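Lipoprotein (Clostridioides difficile, PDB 7RAG) binds the CwlD amidase as the GerS lipoprotein and activates it allosterically during spore formation. Local coordinates at residues E30-V33 with S38-N41; K67-Q72 with I76-P81; I105-Q110 with L125-P130. One frame throughout, in Å; residues are numbered along the deposited sequence.

Contact 1 of 3, residues E30-V33 with S38-N41; sequences EVEV and SPHN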
loop_
_atom_site.group_PDB
_atom_site.type_symbol
_atom_site.label_atom_id
_atom_site.label_comp_id
_atom_site.label_asym_id
_atom_site.label_seq_id
_atom_site.Cartn_x
_atom_site.Cartn_y
_atom_site.Cartn_z
ATOM N N GLU A 30 -3.263 27.122 5.816
ATOM C CA GLU A 30 -2.151 27.923 6.305
ATOM C C GLU A 30 -1.949 27.601 7.776
ATOM O O GLU A 30 -2.825 27.889 8.595
ATOM C CB GLU A 30 -2.438 29.410 6.118
ATOM C CG GLU A 30 -2.795 29.754 4.702
ATOM C CD GLU A 30 -3.089 31.219 4.501
ATOM O OE1 GLU A 30 -3.134 31.978 5.509
ATOM O OE2 GLU A 30 -3.271 31.602 3.324
ATOM N N VAL A 31 -0.807 27.010 8.117
ATOM C CA VAL A 31 -0.577 26.497 9.459
ATOM C C VAL A 31 0.518 27.316 10.116
ATOM O O VAL A 31 1.603 27.470 9.552
ATOM C CB VAL A 31 -0.191 25.010 9.440
ATOM C CG1 VAL A 31 -0.032 24.512 10.850
ATOM C CG2 VAL A 31 -1.224 24.193 8.674
ATOM N N GLU A 32 0.239 27.832 11.307
ATOM C CA GLU A 32 1.252 28.438 12.165
ATOM C C GLU A 32 1.589 27.473 13.303
ATOM O O GLU A 32 0.690 26.973 13.996
ATOM C CB GLU A 32 0.766 29.778 12.719
ATOM C CG GLU A 32 1.841 30.504 13.517
ATOM C CD GLU A 32 1.318 31.663 14.395
ATOM O OE1 GLU A 32 0.476 31.419 15.300
ATOM O OE2 GLU A 32 1.777 32.813 14.198
ATOM N N VAL A 33 2.875 27.192 13.480
ATOM C CA VAL A 33 3.355 26.305 14.533
ATOM C C VAL A 33 4.237 27.119 15.453
ATOM O O VAL A 33 5.122 27.844 14.984
ATOM C CB VAL A 33 4.121 25.098 13.965
ATOM C CG1 VAL A 33 4.530 24.144 15.090
ATOM C CG2 VAL A 33 3.259 24.373 12.907
ATOM N N SER A 38 10.649 31.351 17.640
ATOM C CA SER A 38 9.787 31.998 16.659
ATOM C C SER A 38 8.758 31.014 16.096
ATOM O O SER A 38 9.083 29.855 15.844
ATOM C CB SER A 38 10.629 32.568 15.516
ATOM O OG SER A 38 11.662 33.402 16.030
ATOM N N PRO A 39 7.524 31.453 15.855
ATOM C CA PRO A 39 6.600 30.634 15.073
ATOM C C PRO A 39 7.163 30.379 13.680
ATOM O O PRO A 39 8.113 31.026 13.233
ATOM C CB PRO A 39 5.315 31.472 15.019
ATOM C CG PRO A 39 5.712 32.836 15.386
ATOM C CD PRO A 39 6.933 32.742 16.253
ATOM N N HIS A 40 6.615 29.358 13.031
ATOM C CA HIS A 40 6.963 29.003 11.666
ATOM C C HIS A 40 5.666 28.782 10.905
ATOM O O HIS A 40 4.663 28.343 11.479
ATOM C CB HIS A 40 7.830 27.739 11.622
ATOM C CG HIS A 40 8.832 27.726 10.512
ATOM N ND1 HIS A 40 10.047 28.375 10.601
ATOM C CD2 HIS A 40 8.809 27.143 9.291
ATOM C CE1 HIS A 40 10.727 28.191 9.482
ATOM N NE2 HIS A 40 9.999 27.444 8.670
ATOM N N ASN A 41 5.672 29.090 9.620
ATOM C CA ASN A 41 4.443 28.991 8.850
ATOM C C ASN A 41 4.603 27.982 7.720
ATOM O O ASN A 41 5.707 27.725 7.240
ATOM C CB ASN A 41 4.014 30.356 8.362
ATOM C CG ASN A 41 3.572 31.257 9.524
ATOM O OD1 ASN A 41 2.606 30.953 10.211
ATOM N ND2 ASN A 41 4.304 32.327 9.770
#
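E32 and N41 face each other across a beta hairpin, formed by the end of strand 24-33 and the start of strand 40-58. They are an antiparallel non-hydrogen-bonded pair, with CA atoms 4.6 Å apart, and their side chains run side by side. N41 OD1 comes to 3.3 Å from E32 CB, so the amide oxygen rests against the aliphatic part of the glutamate. The carboxylate and amide planes are turned only 22° from one another. In E32 the CG stands anti to the backbone N (chi1 -175°) and the chain continues extended, which brings OE2 to 3.9 Å from P39 CB. Polar side chains suit this partly exposed face, where E32 also lies on T165 of the second subunit.

The next pair, V33 with H40, is hydrogen-bonded in both directions: V33 N gives to H40 O, and H40 N returns a bond to V33 O, each at 2.9 Å. P39 has no N-H to offer, but its CA-H still meets V33 O.

Farther out, V33 and H40 point to the other face of the sheet. V33, a branched residue at home in a strand, packs on Y42 and on F164 of the second subunit. The edge of 30-33 turned away from 38-41 pairs antiparallel with a strand of that subunit, so the sheet crosses the interface. The H40 ring leads away from the hairpin toward the amidase, where its NE2 is hydrogen-bonded to E54 of that chain. One residue before E32, V31 O takes a CA-H...O contact from N41 CA at 3.3 Å.

Contact 2 of 3, residues K67-Q72 with I76-P81; sequences KSIEYQ and ILVKNP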
loop_
_atom_site.group_PDB
_atom_site.type_symbol
_atom_site.label_atom_id
_atom_site.label_comp_id
_atom_site.label_asym_id
_atom_site.label_seq_id
_atom_site.Cartn_x
_atom_site.Cartn_y
_atom_site.Cartn_z
ATOM N N LYS A 67 -6.708 -17.501 0.980
ATOM C CA LYS A 67 -6.162 -16.603 -0.030
ATOM C C LYS A 67 -7.137 -15.461 -0.269
ATOM O O LYS A 67 -8.351 -15.622 -0.129
ATOM C CB LYS A 67 -5.878 -17.350 -1.330
ATOM C CG LYS A 67 -4.804 -18.396 -1.155
ATOM C CD LYS A 67 -4.747 -19.331 -2.308
ATOM C CE LYS A 67 -3.388 -19.965 -2.429
ATOM N NZ LYS A 67 -3.109 -20.834 -1.291
ATOM N N SER A 68 -6.599 -14.283 -0.577
ATOM C CA SER A 68 -7.476 -13.124 -0.679
ATOM C C SER A 68 -6.950 -12.136 -1.710
ATOM O O SER A 68 -5.773 -12.145 -2.085
ATOM C CB SER A 68 -7.665 -12.434 0.685
ATOM O OG SER A 68 -6.442 -11.937 1.222
ATOM N N ILE A 69 -7.867 -11.300 -2.183
ATOM C CA ILE A 69 -7.557 -10.161 -3.028
ATOM C C ILE A 69 -8.255 -8.948 -2.437
ATOM O O ILE A 69 -9.457 -8.993 -2.156
ATOM C CB ILE A 69 -8.010 -10.382 -4.479
ATOM C CG1 ILE A 69 -7.187 -11.488 -5.125
ATOM C CG2 ILE A 69 -7.870 -9.105 -5.257
ATOM C CD1 ILE A 69 -7.737 -11.960 -6.469
ATOM N N GLU A 70 -7.512 -7.871 -2.261
ATOM C CA GLU A 70 -8.003 -6.647 -1.649
ATOM C C GLU A 70 -7.840 -5.493 -2.633
ATOM O O GLU A 70 -6.748 -5.285 -3.165
ATOM C CB GLU A 70 -7.230 -6.400 -0.367
ATOM C CG GLU A 70 -7.914 -5.526 0.623
ATOM C CD GLU A 70 -7.159 -5.499 1.945
ATOM O OE1 GLU A 70 -6.734 -6.596 2.410
ATOM O OE2 GLU A 70 -6.976 -4.384 2.502
ATOM N N TYR A 71 -8.931 -4.773 -2.900
ATOM C CA TYR A 71 -8.951 -3.611 -3.782
ATOM C C TYR A 71 -9.111 -2.357 -2.931
ATOM O O TYR A 71 -10.152 -2.180 -2.283
ATOM C CB TYR A 71 -10.101 -3.702 -4.782
ATOM C CG TYR A 71 -10.067 -4.900 -5.713
ATOM C CD1 TYR A 71 -9.491 -4.805 -6.981
ATOM C CD2 TYR A 71 -10.618 -6.127 -5.332
ATOM C CE1 TYR A 71 -9.466 -5.895 -7.837
ATOM C CE2 TYR A 71 -10.601 -7.209 -6.183
ATOM C CZ TYR A 71 -10.024 -7.088 -7.430
ATOM O OH TYR A 71 -9.996 -8.164 -8.269
ATOM N N GLN A 72 -8.103 -1.476 -2.947
ATOM C CA GLN A 72 -8.085 -0.321 -2.053
ATOM C C GLN A 72 -8.223 0.999 -2.801
ATOM O O GLN A 72 -9.101 1.813 -2.507
ATOM C CB GLN A 72 -6.785 -0.301 -1.233
ATOM C CG GLN A 72 -6.401 -1.626 -0.610
ATOM C CD GLN A 72 -6.253 -1.526 0.900
ATOM O OE1 GLN A 72 -6.525 -0.479 1.491
ATOM N NE2 GLN A 72 -5.823 -2.618 1.534
ATOM N N ILE A 76 -3.864 -3.071 -5.518
ATOM C CA ILE A 76 -4.468 -4.382 -5.323
ATOM C C ILE A 76 -3.488 -5.234 -4.528
ATOM O O ILE A 76 -2.300 -5.280 -4.858
ATOM C CB ILE A 76 -4.813 -5.052 -6.668
ATOM C CG1 ILE A 76 -6.018 -4.366 -7.305
ATOM C CG2 ILE A 76 -5.034 -6.553 -6.494
ATOM C CD1 ILE A 76 -6.256 -4.786 -8.716
ATOM N N LEU A 77 -3.979 -5.909 -3.492
ATOM C CA LEU A 77 -3.180 -6.786 -2.648
ATOM C C LEU A 77 -3.640 -8.215 -2.869
ATOM O O LEU A 77 -4.816 -8.519 -2.688
ATOM C CB LEU A 77 -3.335 -6.417 -1.176
ATOM C CG LEU A 77 -2.786 -5.082 -0.691
ATOM C CD1 LEU A 77 -3.370 -4.809 0.660
ATOM C CD2 LEU A 77 -1.272 -5.134 -0.623
ATOM N N VAL A 78 -2.722 -9.096 -3.234
ATOM C CA VAL A 78 -3.034 -10.492 -3.488
ATOM C C VAL A 78 -2.247 -11.294 -2.464
ATOM O O VAL A 78 -1.018 -11.183 -2.399
ATOM C CB VAL A 78 -2.680 -10.884 -4.933
ATOM C CG1 VAL A 78 -3.142 -12.283 -5.258
ATOM C CG2 VAL A 78 -3.285 -9.890 -5.898
ATOM N N LYS A 79 -2.946 -12.063 -1.640
ATOM C CA LYS A 79 -2.353 -12.655 -0.448
ATOM C C LYS A 79 -2.509 -14.167 -0.464
ATOM O O LYS A 79 -3.621 -14.675 -0.655
ATOM C CB LYS A 79 -2.990 -12.075 0.819
ATOM C CG LYS A 79 -2.537 -10.657 1.136
ATOM C CD LYS A 79 -3.016 -10.207 2.487
ATOM C CE LYS A 79 -2.590 -8.769 2.760
ATOM N NZ LYS A 79 -3.666 -8.017 3.457
ATOM N N ASN A 80 -1.394 -14.876 -0.280
ATOM C CA ASN A 80 -1.406 -16.311 0.007
ATOM C C ASN A 80 -0.759 -16.513 1.368
ATOM O O ASN A 80 0.483 -16.546 1.471
ATOM C CB ASN A 80 -0.673 -17.130 -1.054
ATOM C CG ASN A 80 -0.774 -18.646 -0.801
ATOM O OD1 ASN A 80 -1.467 -19.090 0.123
ATOM N ND2 ASN A 80 -0.109 -19.440 -1.636
ATOM N N PRO A 81 -1.552 -16.662 2.434
ATOM C CA PRO A 81 -0.962 -16.770 3.773
ATOM C C PRO A 81 -0.335 -18.120 4.038
ATOM O O PRO A 81 0.497 -18.225 4.943
ATOM C CB PRO A 81 -2.153 -16.503 4.694
ATOM C CG PRO A 81 -3.329 -17.051 3.925
ATOM C CD PRO A 81 -3.017 -16.839 2.456
#
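I76 lays its CG1-CD1 arm beside the ring of Y71, with CD1 3.5 Å from Y71 CE1. The two residues form a non-hydrogen-bonded pair of the antiparallel hairpin of strands 68-71 and 75-80, an inner part of its sheet. On the same face I69 continues the apolar row: its CG2 meets I76 CG2 at 4.0 Å, and its CG1 lies alongside V78 CG1. Branched aliphatics fit these strand positions, and V78 packs further on W199 of the amidase.

The opposite face, carrying S68, E70, L77 and K79, is more polar. L77 lies alongside E70, its CD1 4.1 Å from E70 CD, while E70 OE1 forms a rather long salt bridge of 3.5 Å with K79 NZ. Paired backbone bonds join S68 with K79 and E70 with L77.

At the open end of the hairpin K67 bends at its last torsion (chi4 66°) to bring NZ 2.8 Å from N80 OD1, approaching from above the amide plane rather than along a lone pair. NZ also bonds to H63 O. A buried ammonium held by two carbonyl oxygens, beside W199 of the amidase, would probably stay charged, while the bond from K82 N to OD1 gives the amide a second hold.

Contact 3 of 3, residues I105-Q110 with L125-P130; sequences IKNYLQ and LETFIP
L125 meets Y108 where a loop between the two sheets of this LolA-family chain lies over strand 122-128 of the second antiparallel sheet. L125 turns its side chain toward the loop, and the two side chains slide past each other in opposite directions. Its CB lies 3.5 Å from Y108 CD1 and equally near CE1, while L125 CD1 follows the ring back to Y108 CB at 4.0 Å. A tyrosine ring suits this apolar setting, completed by L141 and M153 of the same chain and by F15 of the second subunit, while still carrying a polar end.

E126, next in the strand, points the other way. T127 turns back toward the loop, and its chi1 of 63° sets OG1 between the backbone N and the carbonyl carbon. Its CG2 comes 4.1 Å from Y108 CE1, and the side chain of N107 approaches T127 from the opposite direction. Threonine thus offers a methyl to the ring and a hydroxyl on the N107 side. No hydrogen bond joins the segments, so the contact rests on packing. Y108 OH passes L125 O at 3.8 Å without bonding to it; its weak hydrogen bond goes to Q139 O of strand 138-144.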
loop_
_atom_site.group_PDB
_atom_site.type_symbol
_atom_site.label_atom_id
_atom_site.label_comp_id
_atom_site.label_asym_id
_atom_site.label_seq_id
_atom_site.Cartn_x
_atom_site.Cartn_y
_atom_site.Cartn_z
ATOM N N ILE A 105 -22.164 -2.738 -6.827
ATOM C CA ILE A 105 -22.301 -1.306 -6.590
ATOM C C ILE A 105 -21.500 -0.564 -7.640
ATOM O O ILE A 105 -20.405 -0.997 -8.032
ATOM C CB ILE A 105 -21.823 -0.875 -5.192
ATOM C CG1 ILE A 105 -22.316 -1.805 -4.087
ATOM C CG2 ILE A 105 -22.282 0.562 -4.915
ATOM C CD1 ILE A 105 -21.884 -1.336 -2.695
ATOM N N LYS A 106 -22.026 0.570 -8.079
ATOM C CA LYS A 106 -21.382 1.539 -8.958
ATOM C C LYS A 106 -21.398 1.115 -10.422
ATOM O O LYS A 106 -20.995 1.910 -11.272
ATOM C CB LYS A 106 -19.926 1.864 -8.553
ATOM C CG LYS A 106 -19.774 2.814 -7.344
ATOM C CD LYS A 106 -18.303 3.157 -7.087
ATOM C CE LYS A 106 -17.419 2.778 -8.275
ATOM N NZ LYS A 106 -16.024 3.249 -8.090
ATOM N N ASN A 107 -21.855 -0.087 -10.763
ATOM C CA ASN A 107 -22.279 -0.348 -12.133
ATOM C C ASN A 107 -23.784 -0.464 -12.255
ATOM O O ASN A 107 -24.365 0.044 -13.221
ATOM C CB ASN A 107 -21.635 -1.619 -12.694
ATOM C CG ASN A 107 -22.158 -1.964 -14.095
ATOM O OD1 ASN A 107 -22.678 -3.063 -14.332
ATOM N ND2 ASN A 107 -22.037 -1.014 -15.020
ATOM N N TYR A 108 -24.426 -1.115 -11.287
ATOM C CA TYR A 108 -25.875 -1.109 -11.199
ATOM C C TYR A 108 -26.404 0.106 -10.459
ATOM O O TYR A 108 -27.614 0.350 -10.490
ATOM C CB TYR A 108 -26.355 -2.401 -10.547
ATOM C CG TYR A 108 -26.059 -3.566 -11.444
ATOM C CD1 TYR A 108 -26.830 -3.796 -12.589
ATOM C CD2 TYR A 108 -24.975 -4.404 -11.197
ATOM C CE1 TYR A 108 -26.551 -4.854 -13.450
ATOM C CE2 TYR A 108 -24.688 -5.470 -12.046
ATOM C CZ TYR A 108 -25.480 -5.690 -13.173
ATOM O OH TYR A 108 -25.191 -6.743 -14.015
ATOM N N LEU A 109 -25.520 0.877 -9.820
ATOM C CA LEU A 109 -25.892 2.188 -9.301
ATOM C C LEU A 109 -25.858 3.231 -10.407
ATOM O O LEU A 109 -26.871 3.867 -10.715
ATOM C CB LEU A 109 -24.951 2.594 -8.163
ATOM C CG LEU A 109 -25.142 4.017 -7.643
ATOM C CD1 LEU A 109 -26.494 4.165 -6.943
ATOM C CD2 LEU A 109 -23.987 4.395 -6.723
ATOM N N GLN A 110 -24.692 3.418 -11.015
ATOM C CA GLN A 110 -24.497 4.446 -12.038
ATOM C C GLN A 110 -25.109 3.926 -13.337
ATOM O O GLN A 110 -24.463 3.275 -14.162
ATOM C CB GLN A 110 -23.019 4.794 -12.161
ATOM C CG GLN A 110 -22.411 5.277 -10.834
ATOM C CD GLN A 110 -20.893 5.425 -10.871
ATOM O OE1 GLN A 110 -20.245 5.160 -11.891
ATOM N NE2 GLN A 110 -20.320 5.854 -9.752
ATOM N N LEU A 125 -31.542 -6.791 -13.782
ATOM C CA LEU A 125 -30.778 -5.691 -14.358
ATOM C C LEU A 125 -29.739 -6.268 -15.303
ATOM O O LEU A 125 -28.913 -7.085 -14.886
ATOM C CB LEU A 125 -30.093 -4.881 -13.264
ATOM C CG LEU A 125 -30.970 -4.467 -12.093
ATOM C CD1 LEU A 125 -30.160 -3.604 -11.139
ATOM C CD2 LEU A 125 -32.189 -3.720 -12.589
ATOM N N GLU A 126 -29.770 -5.844 -16.565
ATOM C CA GLU A 126 -28.883 -6.374 -17.594
ATOM C C GLU A 126 -28.061 -5.256 -18.213
ATOM O O GLU A 126 -28.615 -4.254 -18.662
ATOM C CB GLU A 126 -29.662 -7.063 -18.707
ATOM C CG GLU A 126 -30.813 -7.910 -18.260
ATOM C CD GLU A 126 -31.485 -8.552 -19.447
ATOM O OE1 GLU A 126 -31.018 -8.288 -20.585
ATOM O OE2 GLU A 126 -32.462 -9.311 -19.243
ATOM N N THR A 127 -26.751 -5.444 -18.274
ATOM C CA THR A 127 -25.887 -4.514 -18.978
ATOM C C THR A 127 -24.975 -5.321 -19.887
ATOM O O THR A 127 -24.742 -6.502 -19.641
ATOM C CB THR A 127 -25.069 -3.632 -17.993
ATOM O OG1 THR A 127 -24.189 -4.447 -17.217
ATOM C CG2 THR A 127 -25.991 -2.872 -17.032
ATOM N N PHE A 128 -24.517 -4.697 -20.977
ATOM C CA PHE A 128 -23.494 -5.281 -21.840
ATOM C C PHE A 128 -22.125 -4.967 -21.269
ATOM O O PHE A 128 -21.918 -3.902 -20.683
ATOM C CB PHE A 128 -23.576 -4.745 -23.270
ATOM C CG PHE A 128 -24.604 -5.438 -24.111
ATOM C CD1 PHE A 128 -24.437 -6.770 -24.468
ATOM C CD2 PHE A 128 -25.744 -4.764 -24.538
ATOM C CE1 PHE A 128 -25.388 -7.421 -25.238
ATOM C CE2 PHE A 128 -26.699 -5.407 -25.306
ATOM C CZ PHE A 128 -26.523 -6.739 -25.655
ATOM N N ILE A 129 -21.196 -5.901 -21.417
ATOM C CA ILE A 129 -19.833 -5.719 -20.926
ATOM C C ILE A 129 -18.988 -5.202 -22.083
ATOM O O ILE A 129 -18.822 -5.918 -23.087
ATOM C CB ILE A 129 -19.260 -7.017 -20.349
ATOM C CG1 ILE A 129 -20.278 -7.649 -19.402
ATOM C CG2 ILE A 129 -17.973 -6.727 -19.605
ATOM C CD1 ILE A 129 -19.764 -8.863 -18.677
ATOM N N PRO A 130 -18.456 -3.985 -21.997
ATOM C CA PRO A 130 -17.727 -3.416 -23.130
ATOM C C PRO A 130 -16.404 -4.126 -23.331
ATOM O O PRO A 130 -15.766 -4.595 -22.381
ATOM C CB PRO A 130 -17.516 -1.951 -22.723
ATOM C CG PRO A 130 -18.289 -1.756 -21.418
ATOM C CD PRO A 130 -18.377 -3.121 -20.810
#

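In the fold
The contacts follow one another in series along the chain. Contacts 1 and 2 belong to the same antiparallel sheet, since long strand 40-58 leaves the first hairpin and pairs with strand 68-71 of the second, yet their centres are 42 Å apart. Contact 3 lies on the other sheet, on the opposite side of the chain's centre from contact 1, 49 Å away between centres. Contacts 2 and 3 come closer, with nearest atoms about 9 Å apart and no touch. Contact 1, far from the chain's centre, and contact 3, nearer to it, both touch the second subunit. Contacts 1 and 2 also border the amidase, contact 3 only through I129.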